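Local coordinates for ribosome-inactivating protein 3 (Zea mays, PDB 2PQG) that belongs to the plant ribosome-inactivating proteins, whose fold combines a mixed beta sheet with a largely helical remainder, at residues F6-A11 and E127-V132; L52-K57 and L65-D70; T120-R125 and G206-V211; A226-A231 and A257-Q262. One frame throughout, in Å; residues are numbered along the deposited sequence.

Interaction 1: F6-A11 and E127-V132; sequences FPVEDA and EMTRAV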
loop_
_atom_site.group_PDB
_atom_site.type_symbol
_atom_site.label_atom_id
_atom_site.label_comp_id
_atom_site.label_asym_id
_atom_site.label_seq_id
_atom_site.Cartn_x
_atom_site.Cartn_y
_atom_site.Cartn_z
ATOM N N PHE A 6 -1.721 12.070 8.721
ATOM C CA PHE A 6 -3.146 11.884 8.537
ATOM C C PHE A 6 -3.832 11.502 9.866
ATOM O O PHE A 6 -3.529 10.467 10.453
ATOM C CB PHE A 6 -3.446 10.792 7.496
ATOM C CG PHE A 6 -4.899 10.680 7.166
ATOM C CD1 PHE A 6 -5.518 9.446 7.119
ATOM C CD2 PHE A 6 -5.663 11.824 6.949
ATOM C CE1 PHE A 6 -6.889 9.345 6.871
ATOM C CE2 PHE A 6 -7.033 11.735 6.700
ATOM C CZ PHE A 6 -7.648 10.492 6.660
ATOM N N PRO A 7 -4.741 12.362 10.368
ATOM C CA PRO A 7 -5.480 12.150 11.620
ATOM C C PRO A 7 -6.625 11.194 11.320
ATOM O O PRO A 7 -7.781 11.607 11.172
ATOM C CB PRO A 7 -5.946 13.550 11.986
ATOM C CG PRO A 7 -6.128 14.205 10.630
ATOM C CD PRO A 7 -5.011 13.691 9.783
ATOM N N VAL A 8 -6.305 9.908 11.231
ATOM C CA VAL A 8 -7.292 8.898 10.865
ATOM C C VAL A 8 -8.682 9.268 11.374
ATOM O O VAL A 8 -9.599 9.508 10.587
ATOM C CB VAL A 8 -6.909 7.510 11.411
ATOM C CG1 VAL A 8 -7.802 6.438 10.806
ATOM C CG2 VAL A 8 -5.444 7.215 11.127
ATOM N N GLU A 9 -8.831 9.312 12.693
ATOM C CA GLU A 9 -10.132 9.359 13.314
ATOM C C GLU A 9 -10.895 10.645 13.110
ATOM O O GLU A 9 -12.098 10.707 13.373
ATOM C CB GLU A 9 -9.999 9.050 14.810
ATOM C CG GLU A 9 -9.688 7.601 15.136
ATOM C CD GLU A 9 -10.000 7.255 16.584
ATOM O OE1 GLU A 9 -11.192 7.080 16.914
ATOM O OE2 GLU A 9 -9.055 7.168 17.395
ATOM N N ASP A 10 -10.189 11.664 12.639
ATOM C CA ASP A 10 -10.799 12.959 12.401
ATOM C C ASP A 10 -11.765 12.904 11.224
ATOM O O ASP A 10 -11.365 13.079 10.073
ATOM C CB ASP A 10 -9.731 14.008 12.120
ATOM C CG ASP A 10 -10.318 15.375 11.929
ATOM O OD1 ASP A 10 -11.554 15.507 12.059
ATOM O OD2 ASP A 10 -9.551 16.316 11.652
ATOM N N ALA A 11 -13.038 12.680 11.530
ATOM C CA ALA A 11 -14.084 12.595 10.527
ATOM C C ALA A 11 -14.190 13.823 9.619
ATOM O O ALA A 11 -14.679 13.714 8.497
ATOM C CB ALA A 11 -15.407 12.340 11.200
ATOM N N GLU A 127 -11.621 0.963 9.411
ATOM C CA GLU A 127 -10.683 -0.102 9.072
ATOM C C GLU A 127 -9.248 0.385 9.231
ATOM O O GLU A 127 -8.372 -0.374 9.642
ATOM C CB GLU A 127 -10.893 -0.557 7.624
ATOM C CG GLU A 127 -12.242 -1.204 7.324
ATOM C CD GLU A 127 -12.352 -2.620 7.867
ATOM O OE1 GLU A 127 -11.305 -3.218 8.219
ATOM O OE2 GLU A 127 -13.495 -3.136 7.926
ATOM N N MET A 128 -9.003 1.650 8.896
ATOM C CA MET A 128 -7.665 2.222 9.026
ATOM C C MET A 128 -7.342 2.535 10.496
ATOM O O MET A 128 -6.185 2.457 10.918
ATOM C CB MET A 128 -7.545 3.496 8.188
ATOM C CG MET A 128 -6.133 4.054 8.142
ATOM S SD MET A 128 -5.998 5.585 7.179
ATOM C CE MET A 128 -5.989 4.983 5.507
ATOM N N THR A 129 -8.366 2.899 11.266
ATOM C CA THR A 129 -8.193 3.198 12.690
ATOM C C THR A 129 -7.737 1.942 13.447
ATOM O O THR A 129 -6.787 1.994 14.225
ATOM C CB THR A 129 -9.512 3.727 13.321
ATOM O OG1 THR A 129 -9.872 4.963 12.693
ATOM C CG2 THR A 129 -9.344 3.964 14.826
ATOM N N ARG A 130 -8.404 0.816 13.199
ATOM C CA ARG A 130 -8.064 -0.441 13.851
ATOM C C ARG A 130 -6.702 -0.990 13.421
ATOM O O ARG A 130 -5.975 -1.587 14.223
ATOM C CB ARG A 130 -9.153 -1.485 13.585
ATOM C CG ARG A 130 -10.482 -1.169 14.241
ATOM C CD ARG A 130 -11.363 -2.399 14.331
ATOM N NE ARG A 130 -11.910 -2.797 13.038
ATOM C CZ ARG A 130 -12.886 -2.151 12.406
ATOM N NH1 ARG A 130 -13.428 -1.069 12.952
ATOM N NH2 ARG A 130 -13.327 -2.591 11.233
ATOM N N ALA A 131 -6.360 -0.794 12.153
ATOM C CA ALA A 131 -5.081 -1.255 11.627
ATOM C C ALA A 131 -3.920 -0.538 12.308
ATOM O O ALA A 131 -2.939 -1.170 12.709
ATOM C CB ALA A 131 -5.028 -1.027 10.128
ATOM N N VAL A 132 -4.027 0.782 12.436
ATOM C CA VAL A 132 -2.981 1.562 13.082
ATOM C C VAL A 132 -2.889 1.205 14.566
ATOM O O VAL A 132 -1.800 0.944 15.082
ATOM C CB VAL A 132 -3.231 3.088 12.931
ATOM C CG1 VAL A 132 -2.225 3.879 13.771
ATOM C CG2 VAL A 132 -3.103 3.490 11.468
#
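Val-8 is the bump of this contact, and the hollow lies between Met-128 and Thr-129 on helix 125-135. The valine points at the helix, and CG1 does most of the touching. It comes to 3.9 Å from Met-128 CG, and on the other flank it lies 3.2 Å from Thr-129 OG1, a tight fit. CG1 gets there by standing anti to the backbone N of Val-8 (chi1 -169°). The second methyl, CG2, faces one helical turn on and approaches Val-132 CG2 at 4.4 Å. Leu-56 of the neighbouring strand packs on both valines.

Met-128 brings its sulfur to the edge of Phe-6. Its chain is extended as far as the sulfur, which sets SD against the rim of the ring, 5.0 Å from the Phe-6 ring centroid and 89° off the ring normal. The bend at chi3 turns only the terminal methyl. It is a Met-aromatic contact made at the edge. Phe-18 stacks on the same ring, and Tyr-13 meets it edge to face.

Glu-9 lies across Thr-129 at about a right angle. Its CG approaches Thr-129 CG2 at 3.7 Å, while OE2 bonds to the backbone N of Arg-59. The Thr-129 hydroxyl hydrogen-bonds to Arg-125 O on its own helix; its contacts with Val-8 CG1 and Glu-9 CG are van der Waals ones.

The valine is presented by a type I beta turn from Pro-7 to Asp-10, with Asp-10 N bonded to Pro-7 O at 2.8 Å. The arrangement is an alpha/beta one: a turn leaving the edge strand 2-7 of the mixed sheet packs against a helix.

Interaction 2: L52-K57 and L65-D70; sequences LYTELK and LAIRMD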
loop_
_atom_site.group_PDB
_atom_site.type_symbol
_atom_site.label_atom_id
_atom_site.label_comp_id
_atom_site.label_asym_id
_atom_site.label_seq_id
_atom_site.Cartn_x
_atom_site.Cartn_y
_atom_site.Cartn_z
ATOM N N LEU A 52 9.107 8.796 1.352
ATOM C CA LEU A 52 7.886 9.468 1.780
ATOM C C LEU A 52 7.503 8.796 3.113
ATOM O O LEU A 52 7.376 7.569 3.206
ATOM C CB LEU A 52 6.724 9.297 0.792
ATOM C CG LEU A 52 5.320 9.490 1.389
ATOM C CD1 LEU A 52 5.188 10.861 2.028
ATOM C CD2 LEU A 52 4.285 9.305 0.289
ATOM N N TYR A 53 7.358 9.604 4.156
ATOM C CA TYR A 53 6.974 9.121 5.482
ATOM C C TYR A 53 5.576 9.609 5.818
ATOM O O TYR A 53 5.340 10.814 5.926
ATOM C CB TYR A 53 7.909 9.654 6.560
ATOM C CG TYR A 53 9.156 8.845 6.751
ATOM C CD1 TYR A 53 9.959 8.506 5.668
ATOM C CD2 TYR A 53 9.550 8.432 8.024
ATOM C CE1 TYR A 53 11.132 7.775 5.843
ATOM C CE2 TYR A 53 10.723 7.698 8.213
ATOM C CZ TYR A 53 11.508 7.374 7.116
ATOM O OH TYR A 53 12.664 6.648 7.285
ATOM N N THR A 54 4.642 8.679 5.976
ATOM C CA THR A 54 3.295 9.070 6.324
ATOM C C THR A 54 2.985 8.583 7.723
ATOM O O THR A 54 3.073 7.396 8.023
ATOM C CB THR A 54 2.254 8.529 5.303
ATOM O OG1 THR A 54 2.296 7.098 5.258
ATOM C CG2 THR A 54 2.558 9.069 3.922
ATOM N N GLU A 55 2.658 9.533 8.590
ATOM C CA GLU A 55 2.322 9.214 9.966
ATOM C C GLU A 55 0.813 9.139 10.128
ATOM O O GLU A 55 0.119 10.146 9.983
ATOM C CB GLU A 55 2.866 10.270 10.930
ATOM C CG GLU A 55 2.875 9.795 12.377
ATOM C CD GLU A 55 2.955 10.928 13.380
ATOM O OE1 GLU A 55 3.780 11.841 13.173
ATOM O OE2 GLU A 55 2.199 10.902 14.379
ATOM N N LEU A 56 0.305 7.941 10.409
ATOM C CA LEU A 56 -1.122 7.754 10.611
ATOM C C LEU A 56 -1.414 7.744 12.113
ATOM O O LEU A 56 -0.928 6.890 12.862
ATOM C CB LEU A 56 -1.579 6.436 9.990
ATOM C CG LEU A 56 -1.157 6.214 8.537
ATOM C CD1 LEU A 56 -1.645 4.838 8.070
ATOM C CD2 LEU A 56 -1.730 7.308 7.662
ATOM N N LYS A 57 -2.224 8.696 12.549
ATOM C CA LYS A 57 -2.560 8.816 13.962
ATOM C C LYS A 57 -4.029 8.610 14.255
ATOM O O LYS A 57 -4.893 8.955 13.427
ATOM C CB LYS A 57 -2.199 10.208 14.477
ATOM C CG LYS A 57 -0.970 10.841 13.830
ATOM C CD LYS A 57 -0.987 12.365 13.910
ATOM C CE LYS A 57 -0.145 12.870 15.057
ATOM N NZ LYS A 57 -0.934 13.711 15.993
ATOM N N LEU A 65 4.709 5.199 8.330
ATOM C CA LEU A 65 4.938 4.276 7.216
ATOM C C LEU A 65 6.134 4.731 6.377
ATOM O O LEU A 65 6.214 5.892 5.983
ATOM C CB LEU A 65 3.694 4.200 6.321
ATOM C CG LEU A 65 2.340 3.798 6.918
ATOM C CD1 LEU A 65 1.281 3.845 5.813
ATOM C CD2 LEU A 65 2.415 2.409 7.534
ATOM N N ALA A 66 7.066 3.822 6.112
ATOM C CA ALA A 66 8.242 4.150 5.304
ATOM C C ALA A 66 7.977 3.754 3.853
ATOM O O ALA A 66 8.001 2.568 3.511
ATOM C CB ALA A 66 9.469 3.406 5.829
ATOM N N ILE A 67 7.744 4.745 2.998
ATOM C CA ILE A 67 7.442 4.482 1.598
ATOM C C ILE A 67 8.487 4.978 0.600
ATOM O O ILE A 67 8.907 6.128 0.650
ATOM C CB ILE A 67 6.082 5.107 1.220
ATOM C CG1 ILE A 67 4.973 4.474 2.060
ATOM C CG2 ILE A 67 5.808 4.922 -0.257
ATOM C CD1 ILE A 67 3.663 5.243 2.020
ATOM N N ARG A 68 8.896 4.102 -0.315
ATOM C CA ARG A 68 9.869 4.475 -1.341
ATOM C C ARG A 68 9.190 5.452 -2.283
ATOM O O ARG A 68 8.052 5.238 -2.686
ATOM C CB ARG A 68 10.297 3.262 -2.171
ATOM C CG ARG A 68 10.947 2.138 -1.412
ATOM C CD ARG A 68 11.204 0.959 -2.343
ATOM N NE ARG A 68 12.056 1.311 -3.479
ATOM C CZ ARG A 68 13.190 0.686 -3.782
ATOM N NH1 ARG A 68 13.610 -0.325 -3.029
ATOM N NH2 ARG A 68 13.904 1.072 -4.834
ATOM N N MET A 69 9.884 6.520 -2.643
ATOM C CA MET A 69 9.317 7.496 -3.563
ATOM C C MET A 69 9.323 6.973 -4.993
ATOM O O MET A 69 8.416 7.275 -5.766
ATOM C CB MET A 69 10.106 8.799 -3.497
ATOM C CG MET A 69 9.505 9.809 -2.566
ATOM S SD MET A 69 8.089 10.559 -3.372
ATOM C CE MET A 69 8.892 11.959 -4.085
ATOM N N ASP A 70 10.331 6.174 -5.343
ATOM C CA ASP A 70 10.419 5.664 -6.703
ATOM C C ASP A 70 9.266 4.759 -7.165
ATOM O O ASP A 70 8.794 4.899 -8.291
ATOM C CB ASP A 70 11.785 4.989 -6.957
ATOM C CG ASP A 70 12.174 3.989 -5.883
ATOM O OD1 ASP A 70 11.278 3.469 -5.191
ATOM O OD2 ASP A 70 13.388 3.714 -5.751
#
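Leu-52 and Ile-67 face each other as an antiparallel hydrogen-bonded pair. Leu-52 N bonds to Ile-67 O at 2.8 Å, and Ile-67 N returns to Leu-52 O at 2.9 Å. The two side chains leave the same face of the sheet, with Leu-52 CB 4.3 Å from Ile-67 CB. Leu-52 also meets Met-69, just past the strand end, where Met-69 CG comes to 4.4 Å from Leu-52 CB.

Leu-65 buries almost as much surface as Leu-52. It pairs with Thr-54 through a second ring of two backbone bonds. Its side chain shares the face of Leu-52 and Ile-67. CG stands anti to the carbonyl carbon of Leu-65 (chi1 -57°), and from there CD1 reaches Leu-56 CD1 at 3.8 Å. Leu-65 CB also packs 3.4 Å from Thr-54 OG1. That hydroxyl is buried here and has no polar partner in the model. Leu-65 also touches Leu-74 and Phe-77 of the next strand, 74-78.

Between the two bonded pairs sits the non-hydrogen-bonded pair Tyr-53 and Ala-66, with side chains on the opposite face. There Tyr-53 CA makes a CA-H...O contact with Leu-65 O at 3.4 Å.

The axes of 52-57 and 65-68 make 153° between their N-to-C directions. This is an antiparallel beta hairpin, strands 51-57 and 62-68, within the mixed sheet of the ribosome-inactivating protein.

Interaction 3: T120-R125 and G206-V211; sequences TVTMGR and GVTLTV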
loop_
_atom_site.group_PDB
_atom_site.type_symbol
_atom_site.label_atom_id
_atom_site.label_comp_id
_atom_site.label_asym_id
_atom_site.label_seq_id
_atom_site.Cartn_x
_atom_site.Cartn_y
_atom_site.Cartn_z
ATOM N N THR A 120 -10.863 -8.525 -1.749
ATOM C CA THR A 120 -11.176 -9.073 -0.424
ATOM C C THR A 120 -10.687 -8.208 0.731
ATOM O O THR A 120 -10.959 -8.512 1.897
ATOM C CB THR A 120 -10.578 -10.484 -0.227
ATOM O OG1 THR A 120 -9.175 -10.455 -0.518
ATOM C CG2 THR A 120 -11.275 -11.491 -1.135
ATOM N N VAL A 121 -9.967 -7.138 0.403
ATOM C CA VAL A 121 -9.430 -6.228 1.408
ATOM C C VAL A 121 -10.424 -5.112 1.734
ATOM O O VAL A 121 -10.588 -4.164 0.955
ATOM C CB VAL A 121 -8.098 -5.617 0.926
ATOM C CG1 VAL A 121 -7.512 -4.707 2.002
ATOM C CG2 VAL A 121 -7.120 -6.732 0.578
ATOM N N THR A 122 -11.083 -5.233 2.887
ATOM C CA THR A 122 -12.063 -4.247 3.316
ATOM C C THR A 122 -11.370 -2.990 3.828
ATOM O O THR A 122 -10.534 -3.067 4.731
ATOM C CB THR A 122 -12.971 -4.810 4.417
ATOM O OG1 THR A 122 -13.498 -6.074 3.995
ATOM C CG2 THR A 122 -14.147 -3.856 4.673
ATOM N N MET A 123 -11.721 -1.845 3.240
ATOM C CA MET A 123 -11.131 -0.568 3.617
ATOM C C MET A 123 -12.150 0.390 4.206
ATOM O O MET A 123 -13.347 0.091 4.242
ATOM C CB MET A 123 -10.415 0.050 2.401
ATOM C CG MET A 123 -9.389 -0.884 1.772
ATOM S SD MET A 123 -8.820 -0.286 0.169
ATOM C CE MET A 123 -10.112 -0.898 -0.915
ATOM N N GLY A 124 -11.667 1.545 4.647
ATOM C CA GLY A 124 -12.520 2.534 5.275
ATOM C C GLY A 124 -11.742 3.200 6.405
ATOM O O GLY A 124 -10.619 2.798 6.738
ATOM N N ARG A 125 -12.317 4.246 6.985
ATOM C CA ARG A 125 -11.660 4.980 8.060
ATOM C C ARG A 125 -11.595 4.098 9.301
ATOM O O ARG A 125 -10.540 3.978 9.930
ATOM C CB ARG A 125 -12.424 6.273 8.360
ATOM C CG ARG A 125 -11.771 7.155 9.398
ATOM C CD ARG A 125 -12.724 8.251 9.833
ATOM N NE ARG A 125 -13.040 9.183 8.753
ATOM C CZ ARG A 125 -12.187 10.076 8.260
ATOM N NH1 ARG A 125 -12.571 10.880 7.279
ATOM N NH2 ARG A 125 -10.953 10.175 8.746
ATOM N N GLY A 206 -17.615 -0.567 5.493
ATOM C CA GLY A 206 -16.375 -0.639 4.746
ATOM C C GLY A 206 -16.590 -0.538 3.255
ATOM O O GLY A 206 -17.723 -0.458 2.779
ATOM N N VAL A 207 -15.492 -0.547 2.513
ATOM C CA VAL A 207 -15.550 -0.455 1.062
ATOM C C VAL A 207 -14.434 -1.291 0.455
ATOM O O VAL A 207 -13.374 -1.461 1.053
ATOM C CB VAL A 207 -15.385 1.004 0.603
ATOM C CG1 VAL A 207 -14.066 1.549 1.106
ATOM C CG2 VAL A 207 -15.443 1.092 -0.899
ATOM N N THR A 208 -14.674 -1.818 -0.735
ATOM C CA THR A 208 -13.673 -2.641 -1.407
ATOM C C THR A 208 -13.556 -2.291 -2.880
ATOM O O THR A 208 -14.426 -1.622 -3.450
ATOM C CB THR A 208 -14.039 -4.153 -1.341
ATOM O OG1 THR A 208 -15.280 -4.378 -2.036
ATOM C CG2 THR A 208 -14.188 -4.617 0.092
ATOM N N LEU A 209 -12.466 -2.742 -3.494
ATOM C CA LEU A 209 -12.265 -2.574 -4.926
ATOM C C LEU A 209 -12.721 -3.811 -5.690
ATOM O O LEU A 209 -12.549 -4.939 -5.226
ATOM C CB LEU A 209 -10.795 -2.280 -5.229
ATOM C CG LEU A 209 -10.082 -1.323 -4.271
ATOM C CD1 LEU A 209 -8.647 -1.766 -4.037
ATOM C CD2 LEU A 209 -10.129 0.102 -4.802
ATOM N N THR A 210 -13.301 -3.589 -6.862
ATOM C CA THR A 210 -13.951 -4.658 -7.622
ATOM C C THR A 210 -12.818 -5.624 -8.042
ATOM O O THR A 210 -11.618 -5.329 -7.877
ATOM C CB THR A 210 -14.624 -4.139 -8.916
ATOM O OG1 THR A 210 -13.625 -3.640 -9.824
ATOM C CG2 THR A 210 -15.603 -3.052 -8.588
ATOM N N VAL A 211 -13.196 -6.784 -8.574
ATOM C CA VAL A 211 -12.232 -7.778 -9.027
ATOM C C VAL A 211 -11.356 -7.145 -10.097
ATOM O O VAL A 211 -10.123 -7.262 -10.075
ATOM C CB VAL A 211 -12.948 -8.995 -9.639
ATOM C CG1 VAL A 211 -11.980 -9.814 -10.500
ATOM C CG2 VAL A 211 -13.534 -9.847 -8.533
HETATM O O HOH W 1 -10.357 -3.859 -1.589
#
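Met-123 and Val-207 are joined by two backbone hydrogen bonds. Met-123 N donates to Val-207 O and Val-207 N to Met-123 O, both at 2.8 Å. A water adds a third polar link. It donates to Val-121 O and accepts from Leu-209 N, so it ties the two segments together beyond the direct bonds.

Apolar contacts come mainly from Met-123. Its chain bends at chi3 (-84°), which turns CE onto Leu-209. The methyl CE of Met-123 sits 3.4 Å from Leu-209 CG, and the two side chains meet at about a right angle. Val-182 of helix 171-189 touches both. At the other end of the side chain, Met-123 CB packs 4.2 Å from Val-207 CG1.

Close packing of backbone and threonine methyls completes the contact. Gly-206 brings its CA to 3.2 Å from Met-123 O, and Thr-122 CG2 lies 3.9 Å from the same CA. Thr-208 puts its methyl CG2 against Val-121 O at 3.7 Å, and the same methyl also lies near Thr-122 CA.

Each segment ends at a helix start: Gly-124 is the N-cap of helix 125-135 and Thr-210 that of helix 211-217. The arrangement is a single antiparallel beta bridge between two loops, whose apolar side chains pack on helices 171-189 and 191-199 in the helical part of the fold.

Interaction 4: A226-A231 and A257-Q262; sequences AAFEWA and ALVKNQ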
loop_
_atom_site.group_PDB
_atom_site.type_symbol
_atom_site.label_atom_id
_atom_site.label_comp_id
_atom_site.label_asym_id
_atom_site.label_seq_id
_atom_site.Cartn_x
_atom_site.Cartn_y
_atom_site.Cartn_z
ATOM N N ALA A 226 2.851 0.740 -20.559
ATOM C CA ALA A 226 1.941 1.142 -21.622
ATOM C C ALA A 226 1.874 2.665 -21.668
ATOM O O ALA A 226 1.779 3.255 -22.745
ATOM C CB ALA A 226 0.549 0.564 -21.380
ATOM N N ALA A 227 1.919 3.302 -20.500
ATOM C CA ALA A 227 1.861 4.757 -20.441
ATOM C C ALA A 227 2.956 5.322 -21.332
ATOM O O ALA A 227 2.731 6.266 -22.094
ATOM C CB ALA A 227 2.043 5.234 -19.012
ATOM N N PHE A 228 4.141 4.724 -21.236
ATOM C CA PHE A 228 5.286 5.149 -22.037
ATOM C C PHE A 228 5.141 4.762 -23.511
ATOM O O PHE A 228 5.548 5.517 -24.399
ATOM C CB PHE A 228 6.583 4.559 -21.473
ATOM C CG PHE A 228 7.172 5.360 -20.341
ATOM C CD1 PHE A 228 6.578 5.372 -19.079
ATOM C CD2 PHE A 228 8.326 6.112 -20.543
ATOM C CE1 PHE A 228 7.123 6.128 -18.041
ATOM C CE2 PHE A 228 8.876 6.871 -19.513
ATOM C CZ PHE A 228 8.277 6.876 -18.259
ATOM N N GLU A 229 4.566 3.590 -23.772
ATOM C CA GLU A 229 4.361 3.149 -25.146
ATOM C C GLU A 229 3.369 4.066 -25.861
ATOM O O GLU A 229 3.521 4.341 -27.050
ATOM C CB GLU A 229 3.832 1.714 -25.190
ATOM C CG GLU A 229 3.395 1.288 -26.589
ATOM C CD GLU A 229 2.971 -0.166 -26.680
ATOM O OE1 GLU A 229 2.416 -0.546 -27.737
ATOM O OE2 GLU A 229 3.195 -0.928 -25.710
ATOM N N TRP A 230 2.350 4.522 -25.131
ATOM C CA TRP A 230 1.338 5.399 -25.704
ATOM C C TRP A 230 1.874 6.803 -25.897
ATOM O O TRP A 230 1.287 7.614 -26.622
ATOM C CB TRP A 230 0.066 5.403 -24.842
ATOM C CG TRP A 230 -0.862 4.268 -25.174
ATOM C CD1 TRP A 230 -1.139 3.766 -26.414
ATOM C CD2 TRP A 230 -1.663 3.522 -24.253
ATOM N NE1 TRP A 230 -2.065 2.752 -26.321
ATOM C CE2 TRP A 230 -2.403 2.581 -25.006
ATOM C CE3 TRP A 230 -1.829 3.560 -22.863
ATOM C CZ2 TRP A 230 -3.294 1.684 -24.416
ATOM C CZ3 TRP A 230 -2.719 2.664 -22.277
ATOM C CH2 TRP A 230 -3.438 1.739 -23.056
ATOM N N ALA A 231 2.986 7.097 -25.232
ATOM C CA ALA A 231 3.647 8.389 -25.385
ATOM C C ALA A 231 4.244 8.386 -26.815
ATOM O O ALA A 231 4.228 9.401 -27.514
ATOM C CB ALA A 231 4.774 8.533 -24.377
ATOM N N ALA A 257 -2.729 7.411 -11.485
ATOM C CA ALA A 257 -2.439 8.813 -11.215
ATOM C C ALA A 257 -0.952 9.082 -11.380
ATOM O O ALA A 257 -0.564 10.130 -11.881
ATOM C CB ALA A 257 -2.894 9.182 -9.799
ATOM N N LEU A 258 -0.124 8.128 -10.969
ATOM C CA LEU A 258 1.321 8.273 -11.083
ATOM C C LEU A 258 1.942 7.026 -11.712
ATOM O O LEU A 258 1.715 5.906 -11.242
ATOM C CB LEU A 258 1.932 8.505 -9.704
ATOM C CG LEU A 258 1.434 9.717 -8.912
ATOM C CD1 LEU A 258 1.886 9.580 -7.461
ATOM C CD2 LEU A 258 1.948 11.007 -9.534
ATOM N N VAL A 259 2.736 7.213 -12.765
ATOM C CA VAL A 259 3.356 6.072 -13.422
ATOM C C VAL A 259 4.796 5.830 -13.036
ATOM O O VAL A 259 5.550 6.750 -12.716
ATOM C CB VAL A 259 3.296 6.180 -14.954
ATOM C CG1 VAL A 259 1.856 6.239 -15.403
ATOM C CG2 VAL A 259 4.075 7.388 -15.426
ATOM N N LYS A 260 5.156 4.555 -13.089
ATOM C CA LYS A 260 6.489 4.083 -12.777
ATOM C C LYS A 260 7.445 4.465 -13.913
ATOM O O LYS A 260 7.198 4.154 -15.088
ATOM C CB LYS A 260 6.428 2.575 -12.607
ATOM C CG LYS A 260 7.675 1.937 -12.076
ATOM C CD LYS A 260 7.324 0.544 -11.601
ATOM C CE LYS A 260 8.533 -0.205 -11.102
ATOM N NZ LYS A 260 9.780 0.504 -11.478
ATOM N N ASN A 261 8.525 5.152 -13.545
ATOM C CA ASN A 261 9.526 5.604 -14.499
ATOM C C ASN A 261 10.207 4.448 -15.209
ATOM O O ASN A 261 10.834 3.598 -14.568
ATOM C CB ASN A 261 10.602 6.429 -13.796
ATOM C CG ASN A 261 11.335 7.376 -14.745
ATOM O OD1 ASN A 261 11.540 7.074 -15.929
ATOM N ND2 ASN A 261 11.744 8.526 -14.217
ATOM N N GLN A 262 10.091 4.428 -16.536
ATOM C CA GLN A 262 10.728 3.395 -17.334
ATOM C C GLN A 262 12.197 3.763 -17.557
ATOM O O GLN A 262 13.046 2.889 -17.751
ATOM C CB GLN A 262 10.011 3.232 -18.671
ATOM C CG GLN A 262 8.729 2.435 -18.569
ATOM C CD GLN A 262 8.625 1.627 -17.284
ATOM O OE1 GLN A 262 7.974 2.052 -16.329
ATOM N NE2 GLN A 262 9.272 0.464 -17.252
#
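Ala-227 and Val-259 come within 7.3 Å of each other, CA to CA, and Phe-228 and Gln-262 within 7.4 Å. Segment 226-231 is a stretch of helix 220-232. Segment 257-262 has no regular structure and passes across the helix, extended from Leu-258 to Asn-261. Its backbone is also held by other parts of the chain: Val-259 forms backbone hydrogen bonds with Pro-39 and Leu-41. Lys-260 N bonds to Ser-224 OG, one turn earlier on the helix.

The contact thus carries the C-terminal tail of the chain across one side of helix 220-232, in the largely helical part of this ribosome-inactivating protein. It lies at the surface.

Phe-228 is the main side chain. Its CG is anti to the carbonyl carbon (chi1 -84°), which directs the ring toward the tail. Gln-262 lies across one face of that ring. Its CB stands 3.7 Å above the Phe-228 ring centroid, only 7° off the normal, in a CH-pi contact. Gln-262 CG follows along the same face, 3.7 Å from Phe-228 CD1. The far end of the ring meets backbone: Phe-228 CZ is 3.5 Å from Gln-262 N, and CE1 is 3.6 Å from Lys-260 O.

Beside the ring contact, two small apolar groups meet. Ala-227 CB touches Val-259 CG1 at 3.8 Å, while Val-259 CG2 turns to Phe-228 CE1. Asn-261 brings OD1 to 4.0 Å from Phe-228 CZ, with amide and ring planes 27° apart. Its ND2 hydrogen-bonds to Leu-41 O.

How the interactions relate
Interaction 1 touches both interaction 2 and interaction 3, which do not touch each other. Strands 2-7 and 51-57 are neighbours in the sheet, so interactions 1 and 2 share a seam. Phe-6 N lies 2.9 Å from Glu-55 O, and Phe-6 O lies 3.0 Å from Lys-57 N, both probable hydrogen bonds. Segment 120-125 of interaction 3 runs into the helix that carries 127-132. Arg-125 spans the two through a contact of its NH2 with Val-8 O, modelled too short to be trusted in detail. Interactions 2 and 3 lie on opposite sides of the chain's centre, with nearest atoms about 8 Å apart. Interaction 4 stands apart. Its centre is about 32 Å from that of interaction 1, and its nearest atoms are about 5 Å from interaction 2.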